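Local coordinates for protein aryl acylamidase (PDB 4YJ6) that probably hydrolyses the amide bond of N-acylated aromatic amines, at residues 73-78 with 121-126; 80-85 with 129-134; 114-119 with 239-244; 180-185 with 222-227; 204-209 with 250-255. One frame throughout, in Å; residues are numbered along the deposited sequence.

Contact 1: 73-78 with 121-126; sequences VGMLAG and SGEDSL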
# COMPACT_ATOMS: atom_id res chain seq x y z
N VAL A 73 9.02 -3.72 -26.90
CA VAL A 73 9.13 -3.05 -25.61
C VAL A 73 7.87 -3.37 -24.80
O VAL A 73 6.85 -3.80 -25.35
CB VAL A 73 9.34 -1.52 -25.73
CG1 VAL A 73 10.67 -1.21 -26.50
CG2 VAL A 73 8.16 -0.85 -26.42
N GLY A 74 7.95 -3.16 -23.49
CA GLY A 74 6.89 -3.61 -22.61
C GLY A 74 5.73 -2.64 -22.48
O GLY A 74 5.72 -1.51 -22.99
N MSE A 75 4.70 -3.10 -21.77
CA MSE A 75 3.46 -2.33 -21.75
C MSE A 75 3.53 -1.08 -20.86
O MSE A 75 2.64 -0.21 -20.90
CB MSE A 75 2.29 -3.23 -21.35
CG MSE A 75 2.09 -3.47 -19.91
SE MSE A 75 0.54 -4.76 -19.70
CE MSE A 75 1.66 -6.26 -20.39
N LEU A 76 4.56 -0.99 -20.01
CA LEU A 76 4.79 0.21 -19.20
C LEU A 76 6.10 0.88 -19.61
O LEU A 76 6.77 1.53 -18.82
CB LEU A 76 4.83 -0.13 -17.71
CG LEU A 76 3.47 -0.54 -17.14
CD1 LEU A 76 3.65 -0.92 -15.65
CD2 LEU A 76 2.48 0.58 -17.26
N ALA A 77 6.48 0.73 -20.87
CA ALA A 77 7.78 1.23 -21.29
C ALA A 77 8.01 2.70 -20.96
O ALA A 77 7.28 3.60 -21.42
CB ALA A 77 8.00 0.97 -22.82
N GLY A 78 9.02 2.94 -20.14
CA GLY A 78 9.44 4.29 -19.79
C GLY A 78 8.78 4.86 -18.54
O GLY A 78 9.13 5.94 -18.12
N SER A 121 9.69 -3.97 -13.93
CA SER A 121 10.84 -3.86 -14.85
C SER A 121 10.69 -4.80 -16.05
O SER A 121 11.15 -4.49 -17.17
CB SER A 121 12.15 -4.10 -14.10
OG SER A 121 12.27 -5.45 -13.72
N GLY A 122 10.04 -5.95 -15.84
CA GLY A 122 9.75 -6.86 -16.92
C GLY A 122 8.95 -6.27 -18.08
O GLY A 122 9.11 -6.70 -19.22
N GLU A 123 8.10 -5.30 -17.78
CA GLU A 123 7.33 -4.61 -18.81
C GLU A 123 7.87 -3.19 -19.04
O GLU A 123 7.17 -2.29 -19.50
CB GLU A 123 5.85 -4.60 -18.41
CG GLU A 123 5.24 -6.01 -18.51
CD GLU A 123 5.11 -6.54 -19.94
OE1 GLU A 123 5.06 -5.75 -20.90
OE2 GLU A 123 5.05 -7.78 -20.10
N ASP A 124 9.17 -3.03 -18.76
CA ASP A 124 9.95 -1.84 -19.09
C ASP A 124 9.61 -0.58 -18.32
O ASP A 124 9.98 0.50 -18.71
CB ASP A 124 9.94 -1.59 -20.60
CG ASP A 124 10.87 -2.54 -21.35
OD1 ASP A 124 11.96 -2.86 -20.80
OD2 ASP A 124 10.48 -2.95 -22.46
N SER A 125 8.96 -0.72 -17.15
CA SER A 125 8.97 0.37 -16.21
C SER A 125 10.40 0.53 -15.69
O SER A 125 11.15 -0.46 -15.58
CB SER A 125 7.94 0.07 -15.07
OG SER A 125 7.97 1.08 -14.08
N LEU A 126 10.79 1.77 -15.40
CA LEU A 126 12.17 2.08 -14.98
C LEU A 126 12.20 2.30 -13.47
O LEU A 126 11.55 3.23 -12.96
CB LEU A 126 12.63 3.35 -15.71
CG LEU A 126 12.71 3.10 -17.22
CD1 LEU A 126 12.83 4.44 -18.00
CD2 LEU A 126 13.89 2.15 -17.54
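Gly74 and Met75, the latter a selenomethionine, offer their backbone N-H groups to two successive carboxylates just beyond helix 115-122. Gly74 N lies 2.7 Å from Asp124 OD2, which is met on its anti side, somewhat out of the carboxylate plane. Met75 N donates to the anti lone pair of Glu123 OE1 at 2.8 Å, a bond made possible by the bend of the Glu123 chain (chi2 -69°). Two main-chain bonds continue the series: Leu76 N to Glu123 O at 3.0 Å and Gly78 N to Asp124 O, also 3.0 Å.

Van der Waals contacts are lighter. The methyl CE of Met75 lies 3.5 Å from the carboxylate atom Glu123 OE1. Apolar carbons meet where Ala77 CB rests 3.9 Å from Asp124 CB and Leu126 CD1 touches Gly78 CA at 3.8 Å. A side chain on Gly74 would collide with the Glu123 backbone.

Asp124, with positive phi, is the C-prime residue of the Schellman motif that ends the helix; its OD2 also forms a salt bridge with Arg66 of helix 53-69. Every bond across the contact runs from an amide of 73-78 to an acceptor of 121-126, which implies that the helix end holds the Gly74-Ala77 type I turn by its donors.

Contact 2: 80-85 with 129-134; sequences PTLMKD and GQTNSP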
# COMPACT_ATOMS: atom_id res chain seq x y z
N PRO A 80 8.40 5.74 -14.92
CA PRO A 80 9.33 5.69 -13.79
C PRO A 80 8.62 5.29 -12.51
O PRO A 80 7.49 5.70 -12.29
CB PRO A 80 9.81 7.14 -13.67
CG PRO A 80 8.63 7.97 -14.14
CD PRO A 80 7.96 7.12 -15.23
N THR A 81 9.28 4.51 -11.66
CA THR A 81 8.63 4.11 -10.42
C THR A 81 9.70 3.77 -9.39
O THR A 81 10.90 3.76 -9.71
CB THR A 81 7.67 2.89 -10.66
OG1 THR A 81 6.87 2.69 -9.48
CG2 THR A 81 8.46 1.60 -10.95
N LEU A 82 9.29 3.55 -8.15
CA LEU A 82 10.21 3.08 -7.10
C LEU A 82 9.55 1.94 -6.32
O LEU A 82 8.29 1.89 -6.24
CB LEU A 82 10.56 4.22 -6.13
CG LEU A 82 11.49 5.32 -6.64
CD1 LEU A 82 10.73 6.36 -7.45
CD2 LEU A 82 12.16 5.98 -5.44
N MSE A 83 10.36 1.04 -5.77
CA MSE A 83 9.81 -0.11 -5.00
C MSE A 83 9.94 0.30 -3.53
O MSE A 83 10.57 1.34 -3.19
CB MSE A 83 10.61 -1.39 -5.28
CG MSE A 83 12.00 -1.24 -4.70
SE MSE A 83 12.96 -2.88 -4.85
CE MSE A 83 11.86 -4.07 -3.76
N LYS A 84 9.35 -0.52 -2.67
CA LYS A 84 9.34 -0.25 -1.22
C LYS A 84 10.45 -1.01 -0.48
O LYS A 84 10.64 -2.22 -0.70
CB LYS A 84 7.98 -0.68 -0.68
CG LYS A 84 7.82 -0.54 0.85
CD LYS A 84 6.37 -0.90 1.19
CE LYS A 84 6.19 -1.00 2.69
NZ LYS A 84 4.79 -1.34 3.02
N ASP A 85 11.12 -0.32 0.44
CA ASP A 85 12.16 -0.95 1.26
C ASP A 85 11.57 -1.70 2.48
O ASP A 85 11.80 -1.33 3.63
CB ASP A 85 13.14 0.16 1.72
CG ASP A 85 14.28 -0.39 2.57
OD1 ASP A 85 14.54 -1.61 2.49
OD2 ASP A 85 14.94 0.45 3.27
N GLY A 129 14.70 3.50 -7.57
CA GLY A 129 15.15 3.36 -6.18
C GLY A 129 14.09 2.76 -5.27
O GLY A 129 13.18 2.09 -5.75
N GLN A 130 14.23 3.00 -3.96
CA GLN A 130 13.32 2.43 -2.94
C GLN A 130 12.75 3.51 -2.06
O GLN A 130 13.39 4.54 -1.84
CB GLN A 130 14.07 1.47 -2.03
CG GLN A 130 14.73 0.31 -2.77
CD GLN A 130 15.55 -0.55 -1.83
OE1 GLN A 130 16.15 -0.04 -0.87
NE2 GLN A 130 15.62 -1.86 -2.10
N THR A 131 11.57 3.24 -1.50
CA THR A 131 10.87 4.16 -0.63
C THR A 131 10.83 3.70 0.82
O THR A 131 10.91 2.51 1.12
CB THR A 131 9.40 4.35 -1.13
OG1 THR A 131 8.79 3.06 -1.26
CG2 THR A 131 9.39 5.04 -2.50
N ASN A 132 10.65 4.67 1.73
CA ASN A 132 10.74 4.44 3.18
C ASN A 132 9.55 3.65 3.75
O ASN A 132 8.42 3.82 3.28
CB ASN A 132 10.77 5.81 3.87
CG ASN A 132 11.38 5.77 5.27
OD1 ASN A 132 12.09 4.87 5.62
ND2 ASN A 132 11.07 6.79 6.07
N SER A 133 9.84 2.84 4.77
CA SER A 133 8.84 2.08 5.53
C SER A 133 9.27 2.15 7.00
O SER A 133 10.46 2.31 7.28
CB SER A 133 8.84 0.59 5.05
OG SER A 133 8.13 -0.30 5.93
N PRO A 134 8.32 2.03 7.95
CA PRO A 134 8.65 1.80 9.35
C PRO A 134 9.27 0.41 9.54
O PRO A 134 9.12 -0.49 8.69
CB PRO A 134 7.28 1.83 10.04
CG PRO A 134 6.35 1.24 8.99
CD PRO A 134 6.86 1.91 7.70
O HOH W 1 7.47 2.30 -3.51
O HOH W 2 12.93 2.07 4.67
O HOH W 3 17.23 0.63 1.63
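Met83 (selenomethionine) and Gln130 lie side by side and point the same way on one face of a parallel strand pair, CG to CG 3.7 Å apart. Farther out, the SE atom of Met83 runs beside NE2 of Gln130 at 4.0 Å. The Gln130 amide and the Asp85 carboxylate are turned nearly parallel, their planes 15° apart, and water 3 joins Gln130 OE1 to Asp85 OD2, weakly on the aspartate side. The stronger ties of these polar ends are elsewhere: Gln130 NE2 donates to Pro94 O, and Asp85 OD2 is bonded to Thr96.

Thr131 and Lys84 occupy the other face. The methyl CG2 of Thr131 sits 3.9 Å from Leu82 CB, while its OG1 donates to water 1, which in turn bonds Leu82 O. Lys84 leaves the strand with CG anti to the backbone N (chi1 176°) and stays extended to its tip, passing alongside Ser133 with CE 3.8 Å from OG. This carries NZ to Ser163, Ser164 and Thr182.

Beneath the side chains, Met83 N bonds Gly129 O at 3.0 Å, Thr131 N bonds Met83 O at 2.7 Å, and Asp85 N bonds Thr131 O at 2.9 Å. Strands 80-84 and 126-131, parallel neighbours joined through helix 115-122, form a beta-alpha-beta unit. A lysine at a strand end reaching toward Ser163 is what the amidase signature fold uses for its Ser-cisSer-Lys triad, to which Lys84 probably belongs.

Contact 3: 114-119 with 239-244; sequences STYPLK and NVLHGF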
# COMPACT_ATOMS: atom_id res chain seq x y z
N SER A 114 11.56 -9.61 -5.26
CA SER A 114 10.17 -9.42 -4.82
C SER A 114 9.35 -9.00 -6.03
O SER A 114 9.89 -8.64 -7.08
CB SER A 114 10.10 -8.43 -3.67
OG SER A 114 10.74 -7.24 -3.98
N THR A 115 8.02 -9.07 -5.93
CA THR A 115 7.19 -9.08 -7.14
C THR A 115 7.17 -7.76 -7.88
O THR A 115 7.28 -7.73 -9.10
CB THR A 115 5.76 -9.46 -6.77
OG1 THR A 115 5.81 -10.76 -6.17
CG2 THR A 115 4.87 -9.46 -8.05
N TYR A 116 6.99 -6.66 -7.16
CA TYR A 116 6.85 -5.38 -7.86
C TYR A 116 8.09 -5.04 -8.76
O TYR A 116 7.90 -4.78 -9.92
CB TYR A 116 6.56 -4.27 -6.84
CG TYR A 116 6.23 -2.96 -7.46
CD1 TYR A 116 4.90 -2.66 -7.81
CD2 TYR A 116 7.21 -1.99 -7.65
CE1 TYR A 116 4.57 -1.46 -8.37
CE2 TYR A 116 6.87 -0.75 -8.20
CZ TYR A 116 5.54 -0.51 -8.54
OH TYR A 116 5.18 0.70 -9.08
N PRO A 117 9.32 -5.05 -8.22
CA PRO A 117 10.46 -4.71 -9.11
C PRO A 117 10.61 -5.68 -10.29
O PRO A 117 10.89 -5.25 -11.41
CB PRO A 117 11.67 -4.75 -8.17
CG PRO A 117 11.28 -5.67 -7.01
CD PRO A 117 9.76 -5.30 -6.82
N LEU A 118 10.37 -6.97 -10.05
CA LEU A 118 10.52 -7.98 -11.08
C LEU A 118 9.52 -7.71 -12.20
O LEU A 118 9.90 -7.58 -13.37
CB LEU A 118 10.27 -9.37 -10.50
CG LEU A 118 10.29 -10.49 -11.55
CD1 LEU A 118 11.70 -10.65 -12.12
CD2 LEU A 118 9.79 -11.79 -10.95
N LYS A 119 8.23 -7.63 -11.86
CA LYS A 119 7.22 -7.57 -12.92
C LYS A 119 7.14 -6.20 -13.56
O LYS A 119 6.92 -6.09 -14.78
CB LYS A 119 5.87 -8.04 -12.38
CG LYS A 119 5.99 -9.53 -11.95
CD LYS A 119 4.66 -10.19 -11.88
CE LYS A 119 4.14 -10.56 -13.25
NZ LYS A 119 2.75 -11.09 -13.09
N ASN A 239 -2.52 -4.92 -14.63
CA ASN A 239 -2.35 -5.81 -15.78
C ASN A 239 -0.94 -6.39 -15.86
O ASN A 239 -0.77 -7.51 -16.31
CB ASN A 239 -2.69 -5.08 -17.09
CG ASN A 239 -4.17 -5.15 -17.40
OD1 ASN A 239 -4.92 -5.85 -16.73
ND2 ASN A 239 -4.57 -4.49 -18.47
N VAL A 240 0.04 -5.63 -15.40
CA VAL A 240 1.41 -6.12 -15.32
C VAL A 240 1.63 -7.01 -14.10
O VAL A 240 2.27 -8.05 -14.21
CB VAL A 240 2.40 -4.92 -15.31
CG1 VAL A 240 3.90 -5.38 -14.96
CG2 VAL A 240 2.38 -4.24 -16.68
N LEU A 241 1.11 -6.60 -12.95
CA LEU A 241 1.47 -7.25 -11.68
C LEU A 241 0.78 -8.57 -11.49
O LEU A 241 1.36 -9.50 -10.93
CB LEU A 241 1.09 -6.33 -10.49
CG LEU A 241 2.02 -5.09 -10.34
CD1 LEU A 241 1.42 -4.13 -9.32
CD2 LEU A 241 3.45 -5.51 -9.93
N HIS A 242 -0.49 -8.68 -11.90
CA HIS A 242 -1.23 -9.91 -11.59
C HIS A 242 -0.74 -11.08 -12.45
O HIS A 242 -0.11 -10.88 -13.51
CB HIS A 242 -2.75 -9.72 -11.73
CG HIS A 242 -3.27 -9.99 -13.11
ND1 HIS A 242 -3.09 -9.10 -14.15
CD2 HIS A 242 -3.99 -11.02 -13.61
CE1 HIS A 242 -3.65 -9.59 -15.25
NE2 HIS A 242 -4.21 -10.75 -14.94
N GLY A 243 -1.04 -12.29 -12.00
CA GLY A 243 -0.87 -13.48 -12.82
C GLY A 243 -0.26 -14.66 -12.08
O GLY A 243 0.38 -14.52 -11.05
N PHE A 244 -0.48 -15.83 -12.64
CA PHE A 244 -0.06 -17.10 -12.04
C PHE A 244 1.45 -17.16 -11.78
O PHE A 244 2.27 -16.77 -12.62
CB PHE A 244 -0.47 -18.23 -12.99
CG PHE A 244 -0.10 -19.60 -12.50
CD1 PHE A 244 -0.72 -20.13 -11.38
CD2 PHE A 244 0.87 -20.35 -13.17
CE1 PHE A 244 -0.37 -21.39 -10.93
CE2 PHE A 244 1.22 -21.63 -12.72
CZ PHE A 244 0.59 -22.16 -11.62
O HOH W 4 2.91 -13.60 -12.30
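Lys119, on helix 115-122, and Leu241, at the end of helix 231-241, bring their CA atoms to 5.9 Å, the closest CA-CA approach of the two segments. From there the lysine runs along the end of the partner helix and, bent at chi3 (79°), sets NZ among its last carbonyl groups. NZ donates to Leu241 O at 3.0 Å, standing well above that carbonyl plane, and makes weak bonds to His242 O at 2.9 Å and Val240 O at 3.3 Å. Water 4 accepts from NZ at 2.6 Å and passes the link on to Phe244 O. The lysine thus ties helix 115-122 to the C-terminal end of helix 231-241, where its positive charge probably suits the helix dipole. With an alanine here, the carbonyls of Val240, Leu241 and His242 would probably lose their shared donor, and a gap would open beside the helix end. Val240 packs tightly, its CG1 only 3.1 Å from Lys119 O. On the buried side, Leu241 CD2 approaches CD1 of the Tyr116 ring obliquely at 3.8 Å. Tyr116 OH is bonded to Thr81 on strand 80-84, and Leu241 also touches Pro226 of strand 223-228.

Contact 4: 180-185 with 222-227; sequences GGTDGG and LYEGPI. With PO4 (phosphate ion), chain B.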
# COMPACT_ATOMS: atom_id res chain seq x y z
N GLY A 180 5.24 1.13 -5.79
CA GLY A 180 4.87 -0.15 -5.20
C GLY A 180 4.66 -0.09 -3.69
O GLY A 180 5.46 0.48 -2.95
N GLY A 181 3.56 -0.68 -3.26
CA GLY A 181 3.29 -0.80 -1.84
C GLY A 181 3.19 -2.27 -1.46
O GLY A 181 3.10 -3.16 -2.32
N THR A 182 3.26 -2.53 -0.16
CA THR A 182 2.99 -3.87 0.33
C THR A 182 2.00 -3.73 1.46
O THR A 182 1.86 -2.64 2.04
CB THR A 182 4.26 -4.62 0.81
OG1 THR A 182 4.80 -4.03 2.00
CG2 THR A 182 5.33 -4.58 -0.32
N ASP A 183 1.31 -4.82 1.79
CA ASP A 183 0.11 -4.67 2.65
C ASP A 183 -0.12 -5.98 3.44
O ASP A 183 -0.42 -7.02 2.84
CB ASP A 183 -1.05 -4.37 1.66
CG ASP A 183 -2.38 -4.00 2.34
OD1 ASP A 183 -2.85 -4.67 3.27
OD2 ASP A 183 -2.97 -3.00 1.87
N GLY A 184 0.05 -5.91 4.77
CA GLY A 184 -0.17 -7.04 5.67
C GLY A 184 -1.26 -6.65 6.70
O GLY A 184 -1.89 -7.54 7.27
N GLY A 185 -1.47 -5.35 6.89
CA GLY A 185 -2.56 -4.85 7.76
C GLY A 185 -3.22 -3.63 7.14
O GLY A 185 -3.97 -2.92 7.78
N LEU A 222 -0.73 -11.33 2.79
CA LEU A 222 0.19 -10.25 2.43
C LEU A 222 0.06 -10.00 0.93
O LEU A 222 -0.05 -10.96 0.15
CB LEU A 222 1.65 -10.66 2.68
CG LEU A 222 1.93 -11.19 4.10
CD1 LEU A 222 3.44 -11.60 4.24
CD2 LEU A 222 1.58 -10.12 5.14
N TYR A 223 0.10 -8.73 0.55
CA TYR A 223 -0.11 -8.36 -0.84
C TYR A 223 0.91 -7.33 -1.31
O TYR A 223 1.35 -6.47 -0.53
CB TYR A 223 -1.45 -7.62 -0.94
CG TYR A 223 -2.63 -8.30 -0.29
CD1 TYR A 223 -3.32 -9.33 -0.97
CD2 TYR A 223 -3.09 -7.91 0.97
CE1 TYR A 223 -4.44 -9.95 -0.41
CE2 TYR A 223 -4.23 -8.55 1.55
CZ TYR A 223 -4.87 -9.56 0.84
OH TYR A 223 -5.99 -10.17 1.36
N GLU A 224 1.27 -7.39 -2.60
CA GLU A 224 1.92 -6.24 -3.25
C GLU A 224 0.94 -5.61 -4.22
O GLU A 224 0.12 -6.30 -4.84
CB GLU A 224 3.17 -6.70 -4.02
CG GLU A 224 4.23 -7.35 -3.06
CD GLU A 224 5.65 -7.32 -3.58
OE1 GLU A 224 6.04 -6.39 -4.31
OE2 GLU A 224 6.40 -8.26 -3.22
N GLY A 225 1.00 -4.29 -4.35
CA GLY A 225 0.10 -3.62 -5.28
C GLY A 225 0.49 -2.16 -5.47
O GLY A 225 1.37 -1.67 -4.79
N PRO A 226 -0.19 -1.49 -6.39
CA PRO A 226 0.15 -0.13 -6.80
C PRO A 226 -0.55 0.96 -5.99
O PRO A 226 -1.70 0.78 -5.57
CB PRO A 226 -0.33 -0.10 -8.24
CG PRO A 226 -1.59 -0.94 -8.21
CD PRO A 226 -1.27 -2.06 -7.20
N ILE A 227 0.15 2.08 -5.82
CA ILE A 227 -0.46 3.34 -5.39
C ILE A 227 -0.33 4.32 -6.56
O ILE A 227 0.74 4.46 -7.11
CB ILE A 227 0.26 3.87 -4.14
CG1 ILE A 227 0.07 2.87 -3.00
CG2 ILE A 227 -0.28 5.31 -3.73
CD1 ILE A 227 0.89 3.18 -1.73
P PO4 B . 1.98 -3.97 6.98
O1 PO4 B . 1.90 -3.26 8.34
O2 PO4 B . 2.04 -5.44 7.32
O3 PO4 B . 0.74 -3.64 6.22
O4 PO4 B . 3.22 -3.60 6.21
O HOH W 5 5.27 -3.59 -4.04
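The ring of Tyr223, with CG anti to the carbonyl carbon (chi1 -49°), and the carboxylate of Asp183, with CG anti to the backbone N (chi1 -173°), cross obliquely on one face of an antiparallel strand pair, their planes 80° apart. Ring atom CD2 of Tyr223 also comes to 3.4 Å from Asp183 O. On the other face Thr182 and Glu224 point the same way, CG2 to CG at 4.0 Å. Each polar group has a partner beyond the pair: Asp183 OD1 meets Asn437 and Arg189, Tyr223 OH bonds Thr436 O, Thr182 OG1 is bonded to Lys84, and the Glu224 carboxylate receives the amides of Thr115 and Tyr116.

Gly181 and Gly225 form a hydrogen-bonded pair, with Gly181 N to Gly225 O at 2.8 Å and Gly225 N to Gly181 O at 3.1 Å. Water 5 ties Gly181 O to Glu224 OE1. Tyr223 N donates to Asp183 O at 2.9 Å; the return bond from Asp183 N is weak.

Past the strand end, Leu222 CD2 rests on Gly184 CA at 3.6 Å, and a side chain on Gly184 would strike both this methyl and the bound phosphate, probably from the crystallisation liquor. Ser163 and Ser187, probably triad residues, also bond the ion. Gly184 N and Gly185 N converge on phosphate O3 at 2.8 and 2.9 Å; two amides gripping one anionic oxygen are consistent with the oxyanion hole of amidase signature enzymes.

Contact 5: 204-209 with 250-255; sequences IGRVPF and ASLRVK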
# COMPACT_ATOMS: atom_id res chain seq x y z
N ILE A 204 -6.36 -12.07 -2.60
CA ILE A 204 -5.26 -12.99 -2.34
C ILE A 204 -5.07 -13.92 -3.57
O ILE A 204 -6.02 -14.44 -4.17
CB ILE A 204 -5.46 -13.77 -0.98
CG1 ILE A 204 -4.24 -14.68 -0.70
CG2 ILE A 204 -6.76 -14.64 -1.02
CD1 ILE A 204 -2.87 -13.89 -0.45
N GLY A 205 -3.80 -14.13 -3.94
CA GLY A 205 -3.46 -14.95 -5.11
C GLY A 205 -3.47 -14.24 -6.44
O GLY A 205 -3.05 -14.83 -7.43
N ARG A 206 -3.96 -13.01 -6.49
CA ARG A 206 -4.04 -12.26 -7.75
C ARG A 206 -2.65 -11.80 -8.21
O ARG A 206 -2.30 -11.96 -9.37
CB ARG A 206 -4.98 -11.04 -7.56
CG ARG A 206 -5.19 -10.21 -8.83
CD ARG A 206 -5.95 -11.02 -9.90
NE ARG A 206 -7.32 -11.24 -9.45
CZ ARG A 206 -8.07 -12.29 -9.78
NH1 ARG A 206 -7.62 -13.27 -10.55
NH2 ARG A 206 -9.34 -12.34 -9.34
N VAL A 207 -1.88 -11.23 -7.30
CA VAL A 207 -0.47 -10.85 -7.57
C VAL A 207 0.43 -11.77 -6.74
O VAL A 207 0.20 -11.98 -5.55
CB VAL A 207 -0.23 -9.38 -7.13
CG1 VAL A 207 1.26 -8.93 -7.29
CG2 VAL A 207 -1.15 -8.45 -7.90
N PRO A 208 1.45 -12.37 -7.36
CA PRO A 208 2.29 -13.30 -6.59
C PRO A 208 2.91 -12.63 -5.37
O PRO A 208 3.27 -11.45 -5.44
CB PRO A 208 3.42 -13.69 -7.59
CG PRO A 208 2.90 -13.36 -8.96
CD PRO A 208 1.86 -12.23 -8.78
N PHE A 209 3.02 -13.36 -4.26
CA PHE A 209 3.78 -12.87 -3.12
C PHE A 209 4.75 -13.97 -2.73
O PHE A 209 4.31 -15.10 -2.53
CB PHE A 209 2.85 -12.56 -1.92
CG PHE A 209 3.53 -11.70 -0.89
CD1 PHE A 209 4.45 -12.26 -0.01
CD2 PHE A 209 3.31 -10.34 -0.86
CE1 PHE A 209 5.14 -11.47 0.91
CE2 PHE A 209 3.99 -9.51 0.07
CZ PHE A 209 4.90 -10.09 0.96
N ALA A 250 -0.93 -19.47 -2.90
CA ALA A 250 -2.29 -18.99 -3.09
C ALA A 250 -2.57 -18.59 -4.54
O ALA A 250 -3.67 -18.15 -4.84
CB ALA A 250 -2.53 -17.77 -2.18
N SER A 251 -1.59 -18.73 -5.42
CA SER A 251 -1.68 -18.11 -6.74
C SER A 251 -2.88 -18.59 -7.54
O SER A 251 -3.15 -19.80 -7.61
CB SER A 251 -0.40 -18.43 -7.57
OG SER A 251 -0.45 -17.69 -8.77
N LEU A 252 -3.56 -17.64 -8.20
CA LEU A 252 -4.68 -17.95 -9.07
C LEU A 252 -4.24 -18.08 -10.52
O LEU A 252 -3.52 -17.23 -11.03
CB LEU A 252 -5.68 -16.78 -9.01
CG LEU A 252 -6.14 -16.47 -7.59
CD1 LEU A 252 -7.00 -15.20 -7.59
CD2 LEU A 252 -6.95 -17.62 -6.97
N ARG A 253 -4.66 -19.14 -11.20
CA ARG A 253 -4.23 -19.32 -12.57
C ARG A 253 -5.28 -18.70 -13.50
O ARG A 253 -6.01 -19.40 -14.21
CB ARG A 253 -3.99 -20.79 -12.87
CG ARG A 253 -3.14 -20.90 -14.14
CD ARG A 253 -3.33 -22.17 -14.70
NE ARG A 253 -2.35 -23.10 -14.21
CZ ARG A 253 -1.20 -23.41 -14.83
NH1 ARG A 253 -0.82 -22.80 -15.92
NH2 ARG A 253 -0.39 -24.32 -14.30
N VAL A 254 -5.40 -17.38 -13.43
CA VAL A 254 -6.36 -16.67 -14.27
C VAL A 254 -5.75 -15.38 -14.79
O VAL A 254 -4.88 -14.80 -14.14
CB VAL A 254 -7.82 -16.48 -13.63
CG1 VAL A 254 -8.05 -17.31 -12.35
CG2 VAL A 254 -8.30 -15.03 -13.56
N LYS A 255 -6.19 -15.00 -15.99
CA LYS A 255 -5.71 -13.80 -16.65
C LYS A 255 -6.88 -12.85 -16.80
O LYS A 255 -7.96 -13.26 -17.26
CB LYS A 255 -5.14 -14.12 -18.02
CG LYS A 255 -4.03 -15.14 -17.96
CD LYS A 255 -3.45 -15.42 -19.33
CE LYS A 255 -2.27 -16.37 -19.22
NZ LYS A 255 -1.66 -16.63 -20.57
O HOH W 6 -0.26 -15.07 -8.35
O HOH W 7 -4.98 -13.69 -11.63
O HOH W 8 -2.76 -14.67 -10.40
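Gly205 and Ser251 press their backbones together to a CA-CA distance of 4.0 Å, a closeness that fits a glycine at 205, since a side chain would collide with Ala250 O and Leu252 CG. Its phi of 86° already favours glycine. Gly205 CA instead makes a C-H...O contact with Ala250 O at 3.2 Å, and Leu252 N donates to Gly205 O at 3.0 Å. Beside this pair, Ile204 CG1 packs on Ala250 CB at 3.8 Å.

Neither segment is regular: the contact joins the loop between strands 198-201 and 223-228 to the loop that follows helix 231-241.

Arg206 starts away from the partner segment, but bends at chi2 (66°) and chi3 (68°) bring its guanidinium back over Leu252. The methyl CD1 of Leu252 lies over one face of the group, offset toward the rim and 3.6 Å from NH1, while Val254 CG2 approaches NH1 obliquely, also at 3.6 Å. In the guanidinium plane, water 7 accepts from NH1 and donates to Val254 O at 2.7 Å. Arg206 NE forms a salt bridge with Asp467. A leucine in place of Arg206 would probably leave Asp467 without this partner and water 7 without its donor. Ser251 OG bonds Asp245 N, and water 6 sits between OG and Gly205 O.

In the fold
Contact 4 lies nearest the middle of the chain, its centre about 4 Å from the chain's own, and holds the phosphate. Contact 2 joins it there: centres about 12 Å apart, with Lys84 NZ 2.9 Å from Thr182 OG1 and its side chain about 4 Å from the ion, in what is probably the active site. Contact 3 backs contact 4, also about 12 Å between centres, through Tyr116 N and Glu224 OE1 at 3.0 Å. Contacts 1 and 5 lie farther out and flank contact 3: Met75 packs on Val240, and Gly243 N lies 2.9 Å from Arg206 O. Contact 1 does not touch contact 4; their nearest atoms are about 8 Å apart.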